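Local coordinates for protein glucose-6-phosphate 1-dehydrogenase (Kluyveromyces lactis, PDB 7E6I) that probably catalyses the NADP-dependent oxidation of glucose 6-phosphate to 6-phosphogluconolactone, the rate-limiting first step of the oxidative pentose phosphate pathway, at residues N139-T142 and I146-V149; E106-K111 and P116-Y121. One frame throughout, in Å; residues are numbered along the deposited sequence.

Contact 1. Residues N139-T142 and I146-V149; sequences NLYT and IQRV
Gln147 sets CG between its backbone N and carbonyl carbon (chi1 44°) and bends again at chi2, which turns its amide back toward the chain of Tyr141 and Thr142; Tyr141, with CG anti to the backbone N (chi1 -171°), turns a face of its ring to that amide. The amide is used at both ends by one residue. OE1 of Gln147 accepts from the backbone N of Thr142 at 3.2 Å, the donor tilted from the carbonyl plane, while NE2 of Gln147 gives a nearly straight bond to the backbone O of Thr142 at 3.1 Å. That oxygen lies in the plane of the amide, although NE2 itself stands above the Thr142 carbonyl plane. The pair of bonds fixes the rotation of the buried amide and satisfies its oxygen. In the Rossmann-type nucleotide-binding domain this is the turn from helix 126-139 into strand 146-152 of the parallel sheet, and the glutamine side chain ties the loop to the start of the strand. Tyr141 covers the amide by stacking: the planes are 22° apart, and NE2 of Gln147 sits over the ring near its rim, 3.2 Å from CE2 of Tyr141. CG of Gln147 approaches the same face just outside the rim, 3.6 Å from CE2 of Tyr141. The phenol OH is hydrogen-bonded to Glu177, and Lys137 makes a cation-pi contact with the ring. Beside the amide, CG2 of Thr142 approaches OE1 of Gln147 at 3.7 Å, whereas OG1 of Thr142 bonds to the backbone N of Ser144.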
loop_
_atom_site.group_PDB
_atom_site.type_symbol
_atom_site.label_atom_id
_atom_site.label_comp_id
_atom_site.label_asym_id
_atom_site.label_seq_id
_atom_site.Cartn_x
_atom_site.Cartn_y
_atom_site.Cartn_z
ATOM N N ASN A 139 -2.415 -6.947 30.113
ATOM C CA ASN A 139 -3.450 -6.281 30.894
ATOM C C ASN A 139 -4.843 -6.333 30.285
ATOM O O ASN A 139 -5.813 -6.399 31.037
ATOM C CB ASN A 139 -3.079 -4.807 31.118
ATOM C CG ASN A 139 -1.798 -4.640 31.917
ATOM O OD1 ASN A 139 -1.813 -4.639 33.147
ATOM N ND2 ASN A 139 -0.677 -4.507 31.219
ATOM N N LEU A 140 -4.975 -6.309 28.961
ATOM C CA LEU A 140 -6.265 -6.089 28.309
ATOM C C LEU A 140 -6.544 -7.160 27.262
ATOM O O LEU A 140 -6.908 -6.865 26.124
ATOM C CB LEU A 140 -6.289 -4.709 27.666
ATOM C CG LEU A 140 -7.556 -3.859 27.685
ATOM C CD1 LEU A 140 -7.219 -2.485 27.125
ATOM C CD2 LEU A 140 -8.705 -4.493 26.918
ATOM N N TYR A 141 -6.389 -8.428 27.630
ATOM C CA TYR A 141 -6.640 -9.547 26.728
ATOM C C TYR A 141 -7.631 -10.499 27.390
ATOM O O TYR A 141 -7.373 -10.989 28.495
ATOM C CB TYR A 141 -5.329 -10.264 26.397
ATOM C CG TYR A 141 -5.437 -11.304 25.309
ATOM C CD1 TYR A 141 -5.765 -12.622 25.613
ATOM C CD2 TYR A 141 -5.212 -10.967 23.978
ATOM C CE1 TYR A 141 -5.866 -13.572 24.624
ATOM C CE2 TYR A 141 -5.308 -11.913 22.976
ATOM C CZ TYR A 141 -5.633 -13.209 23.306
ATOM O OH TYR A 141 -5.729 -14.140 22.313
ATOM N N THR A 142 -8.757 -10.769 26.729
ATOM C CA THR A 142 -9.743 -11.715 27.248
ATOM C C THR A 142 -9.790 -12.959 26.368
ATOM O O THR A 142 -10.075 -12.866 25.170
ATOM C CB THR A 142 -11.134 -11.084 27.359
ATOM O OG1 THR A 142 -12.093 -12.103 27.670
ATOM C CG2 THR A 142 -11.536 -10.387 26.075
ATOM N N ILE A 146 -12.914 -11.622 21.374
ATOM C CA ILE A 146 -11.961 -11.596 20.272
ATOM C C ILE A 146 -11.401 -10.181 20.148
ATOM O O ILE A 146 -12.155 -9.199 20.174
ATOM C CB ILE A 146 -12.600 -12.097 18.956
ATOM C CG1 ILE A 146 -11.902 -11.507 17.727
ATOM C CG2 ILE A 146 -14.111 -11.883 18.942
ATOM C CD1 ILE A 146 -10.566 -12.204 17.388
ATOM N N GLN A 147 -10.076 -10.078 20.064
ATOM C CA GLN A 147 -9.390 -8.805 19.884
ATOM C C GLN A 147 -8.528 -8.855 18.628
ATOM O O GLN A 147 -7.928 -9.888 18.310
ATOM C CB GLN A 147 -8.508 -8.448 21.094
ATOM C CG GLN A 147 -7.699 -9.610 21.612
ATOM C CD GLN A 147 -8.370 -10.268 22.816
ATOM O OE1 GLN A 147 -8.791 -9.585 23.749
ATOM N NE2 GLN A 147 -8.497 -11.595 22.784
ATOM N N ARG A 148 -8.469 -7.730 17.924
ATOM C CA ARG A 148 -7.681 -7.585 16.713
ATOM C C ARG A 148 -6.861 -6.308 16.817
ATOM O O ARG A 148 -7.369 -5.273 17.259
ATOM C CB ARG A 148 -8.584 -7.536 15.475
ATOM C CG ARG A 148 -9.292 -8.845 15.179
ATOM C CD ARG A 148 -10.372 -8.686 14.113
ATOM N NE ARG A 148 -11.151 -9.913 13.966
ATOM C CZ ARG A 148 -12.417 -9.957 13.561
ATOM N NH1 ARG A 148 -13.069 -8.839 13.255
ATOM N NH2 ARG A 148 -13.031 -11.130 13.466
ATOM N N VAL A 149 -5.594 -6.364 16.424
ATOM C CA VAL A 149 -4.763 -5.168 16.446
ATOM C C VAL A 149 -4.275 -4.874 15.030
ATOM O O VAL A 149 -3.843 -5.778 14.309
ATOM C CB VAL A 149 -3.603 -5.275 17.459
ATOM C CG1 VAL A 149 -3.423 -6.702 17.974
ATOM C CG2 VAL A 149 -2.309 -4.703 16.887
#

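Contact 2. Residues E106-K111 and P116-Y121; sequences EFEAEK and PHRLFY
The backbones come nearest where the last turns of helix 94-110 pass the entry to strand 117-122, with the CA atoms of Glu108 and Pro116 6.9 Å apart. Glu108 bridges that gap by reaching out fully extended beyond CG (chi2 -175°), and its carboxylate meets the guanidinium of Arg118 side-on. NH2 of Arg118 bonds to OE1 of Glu108 at 2.6 Å, and NE of Arg118 to OE2 of Glu108 at 3.0 Å. Both oxygens are approached on their syn sides, about 30° out of the carboxylate plane, and the two flat groups are 19° apart. A salt bridge made by two bonds, one to each oxygen, holds either group against rotation about its last torsion. CB of Pro116 lies over one face of the guanidinium and also touches the carboxylate, 3.2 Å from OE2 of Glu108. A water lies 3.0 Å from OE2 of Glu108, probably donating to it, and accepts from the backbone N of His117 at 2.9 Å, extending the carboxylate's hold to the strand backbone. With a leucine in place of Arg118, the buried carboxylate of Glu108 would probably lose its paired charge and be freer to turn away from the strand. Val10 of the central strand 10-14 touches both charged side chains, and Leu140 packs on Arg118. Helix 94-110 leads by a short loop into the start of strand 117-122, completing a beta-alpha-beta crossover from the outer strand 84-88 to a place beside strand 10-14 in the Rossmann-type domain.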
loop_
_atom_site.group_PDB
_atom_site.type_symbol
_atom_site.label_atom_id
_atom_site.label_comp_id
_atom_site.label_asym_id
_atom_site.label_seq_id
_atom_site.Cartn_x
_atom_site.Cartn_y
_atom_site.Cartn_z
ATOM N N GLU A 106 -16.804 -1.436 31.635
ATOM C CA GLU A 106 -18.000 -0.679 31.999
ATOM C C GLU A 106 -18.973 -0.605 30.832
ATOM O O GLU A 106 -20.170 -0.872 30.988
ATOM C CB GLU A 106 -17.615 0.730 32.449
ATOM C CG GLU A 106 -17.349 0.864 33.932
ATOM C CD GLU A 106 -17.639 2.265 34.464
ATOM O OE1 GLU A 106 -16.870 3.210 34.156
ATOM O OE2 GLU A 106 -18.638 2.420 35.199
ATOM N N PHE A 107 -18.470 -0.233 29.652
ATOM C CA PHE A 107 -19.312 -0.140 28.464
ATOM C C PHE A 107 -19.828 -1.509 28.045
ATOM O O PHE A 107 -20.993 -1.646 27.657
ATOM C CB PHE A 107 -18.528 0.524 27.329
ATOM C CG PHE A 107 -19.189 0.422 25.981
ATOM C CD1 PHE A 107 -20.139 1.353 25.589
ATOM C CD2 PHE A 107 -18.848 -0.593 25.095
ATOM C CE1 PHE A 107 -20.749 1.272 24.343
ATOM C CE2 PHE A 107 -19.456 -0.685 23.851
ATOM C CZ PHE A 107 -20.407 0.253 23.475
ATOM N N GLU A 108 -18.978 -2.537 28.121
ATOM C CA GLU A 108 -19.385 -3.884 27.724
ATOM C C GLU A 108 -20.353 -4.530 28.712
ATOM O O GLU A 108 -20.815 -5.651 28.469
ATOM C CB GLU A 108 -18.150 -4.775 27.545
ATOM C CG GLU A 108 -17.216 -4.306 26.435
ATOM C CD GLU A 108 -16.054 -5.265 26.166
ATOM O OE1 GLU A 108 -15.674 -6.018 27.090
ATOM O OE2 GLU A 108 -15.513 -5.253 25.031
ATOM N N ALA A 109 -20.647 -3.869 29.828
ATOM C CA ALA A 109 -21.663 -4.320 30.768
ATOM C C ALA A 109 -22.945 -3.515 30.654
ATOM O O ALA A 109 -24.033 -4.090 30.695
ATOM C CB ALA A 109 -21.126 -4.241 32.197
ATOM N N GLU A 110 -22.835 -2.192 30.508
ATOM C CA GLU A 110 -23.987 -1.351 30.204
ATOM C C GLU A 110 -24.708 -1.804 28.938
ATOM O O GLU A 110 -25.909 -1.541 28.791
ATOM C CB GLU A 110 -23.537 0.107 30.082
ATOM C CG GLU A 110 -24.664 1.132 30.067
ATOM C CD GLU A 110 -24.492 2.177 28.969
ATOM O OE1 GLU A 110 -23.368 2.714 28.824
ATOM O OE2 GLU A 110 -25.479 2.455 28.250
ATOM N N LYS A 111 -23.998 -2.449 28.012
ATOM C CA LYS A 111 -24.600 -3.246 26.948
ATOM C C LYS A 111 -24.322 -4.706 27.265
ATOM O O LYS A 111 -23.196 -5.059 27.619
ATOM C CB LYS A 111 -24.027 -2.885 25.574
ATOM C CG LYS A 111 -23.619 -1.434 25.430
ATOM C CD LYS A 111 -24.842 -0.568 25.210
ATOM C CE LYS A 111 -24.463 0.844 24.813
ATOM N NZ LYS A 111 -25.242 1.289 23.626
ATOM N N PRO A 116 -16.740 -9.845 24.215
ATOM C CA PRO A 116 -16.131 -8.569 23.824
ATOM C C PRO A 116 -15.553 -8.637 22.411
ATOM O O PRO A 116 -14.880 -9.604 22.038
ATOM C CB PRO A 116 -15.035 -8.363 24.878
ATOM C CG PRO A 116 -15.381 -9.281 26.005
ATOM C CD PRO A 116 -16.133 -10.428 25.422
ATOM N N HIS A 117 -15.846 -7.610 21.615
ATOM C CA HIS A 117 -15.271 -7.434 20.282
ATOM C C HIS A 117 -14.454 -6.147 20.304
ATOM O O HIS A 117 -15.024 -5.050 20.356
ATOM C CB HIS A 117 -16.351 -7.349 19.208
ATOM C CG HIS A 117 -17.094 -8.625 18.973
ATOM N ND1 HIS A 117 -18.280 -8.669 18.271
ATOM C CD2 HIS A 117 -16.830 -9.900 19.348
ATOM C CE1 HIS A 117 -18.711 -9.918 18.216
ATOM N NE2 HIS A 117 -17.850 -10.685 18.865
ATOM N N ARG A 118 -13.128 -6.266 20.253
ATOM C CA ARG A 118 -12.242 -5.122 20.452
ATOM C C ARG A 118 -11.238 -4.996 19.313
ATOM O O ARG A 118 -10.511 -5.950 19.002
ATOM C CB ARG A 118 -11.499 -5.235 21.794
ATOM C CG ARG A 118 -12.435 -5.439 22.974
ATOM C CD ARG A 118 -11.691 -5.618 24.266
ATOM N NE ARG A 118 -12.606 -5.813 25.387
ATOM C CZ ARG A 118 -12.310 -6.522 26.469
ATOM N NH1 ARG A 118 -11.122 -7.105 26.579
ATOM N NH2 ARG A 118 -13.195 -6.640 27.441
ATOM N N LEU A 119 -11.197 -3.814 18.701
ATOM C CA LEU A 119 -10.204 -3.477 17.691
ATOM C C LEU A 119 -9.248 -2.448 18.286
ATOM O O LEU A 119 -9.685 -1.431 18.836
ATOM C CB LEU A 119 -10.868 -2.938 16.415
ATOM C CG LEU A 119 -9.974 -2.595 15.207
ATOM C CD1 LEU A 119 -9.316 -3.855 14.664
ATOM C CD2 LEU A 119 -10.744 -1.871 14.084
ATOM N N PHE A 120 -7.951 -2.727 18.205
ATOM C CA PHE A 120 -6.907 -1.796 18.618
ATOM C C PHE A 120 -6.162 -1.321 17.379
ATOM O O PHE A 120 -5.445 -2.102 16.746
ATOM C CB PHE A 120 -5.951 -2.463 19.603
ATOM C CG PHE A 120 -6.607 -2.905 20.868
ATOM C CD1 PHE A 120 -6.879 -1.995 21.881
ATOM C CD2 PHE A 120 -6.978 -4.228 21.041
ATOM C CE1 PHE A 120 -7.496 -2.402 23.052
ATOM C CE2 PHE A 120 -7.597 -4.642 22.211
ATOM C CZ PHE A 120 -7.862 -3.729 23.215
ATOM N N TYR A 121 -6.333 -0.049 17.031
ATOM C CA TYR A 121 -5.583 0.559 15.935
ATOM C C TYR A 121 -4.346 1.245 16.507
ATOM O O TYR A 121 -4.467 2.191 17.292
ATOM C CB TYR A 121 -6.448 1.560 15.161
ATOM C CG TYR A 121 -5.884 1.909 13.804
ATOM C CD1 TYR A 121 -4.638 2.536 13.682
ATOM C CD2 TYR A 121 -6.581 1.593 12.641
ATOM C CE1 TYR A 121 -4.109 2.841 12.442
ATOM C CE2 TYR A 121 -6.059 1.894 11.392
ATOM C CZ TYR A 121 -4.829 2.517 11.292
ATOM O OH TYR A 121 -4.314 2.814 10.043
HETATM O O HOH W 1 -17.459 -5.439 22.695
#

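In the fold
Contacts 1 and 2 follow one another along the chain in reverse order, their centres about 10 Å apart: contact 2 joins a helix end to its following strand, and contact 1 joins the loop after the next helix to the strand beyond it. Strands 117-122 and 146-152 are parallel neighbours in the sheet: the backbone N of Ile146 probably bonds to O of Pro116 at 2.9 Å, and N of Phe120 to O of Arg148 at 2.8 Å. Side chains meet too, CG2 of Thr142 lying 3.3 Å from NH1 of Arg118. Both contacts lie away from the glucose 6-phosphate pocket and the NADP-binding residues. Strand 146-152 leads to Lys153, which lines that pocket.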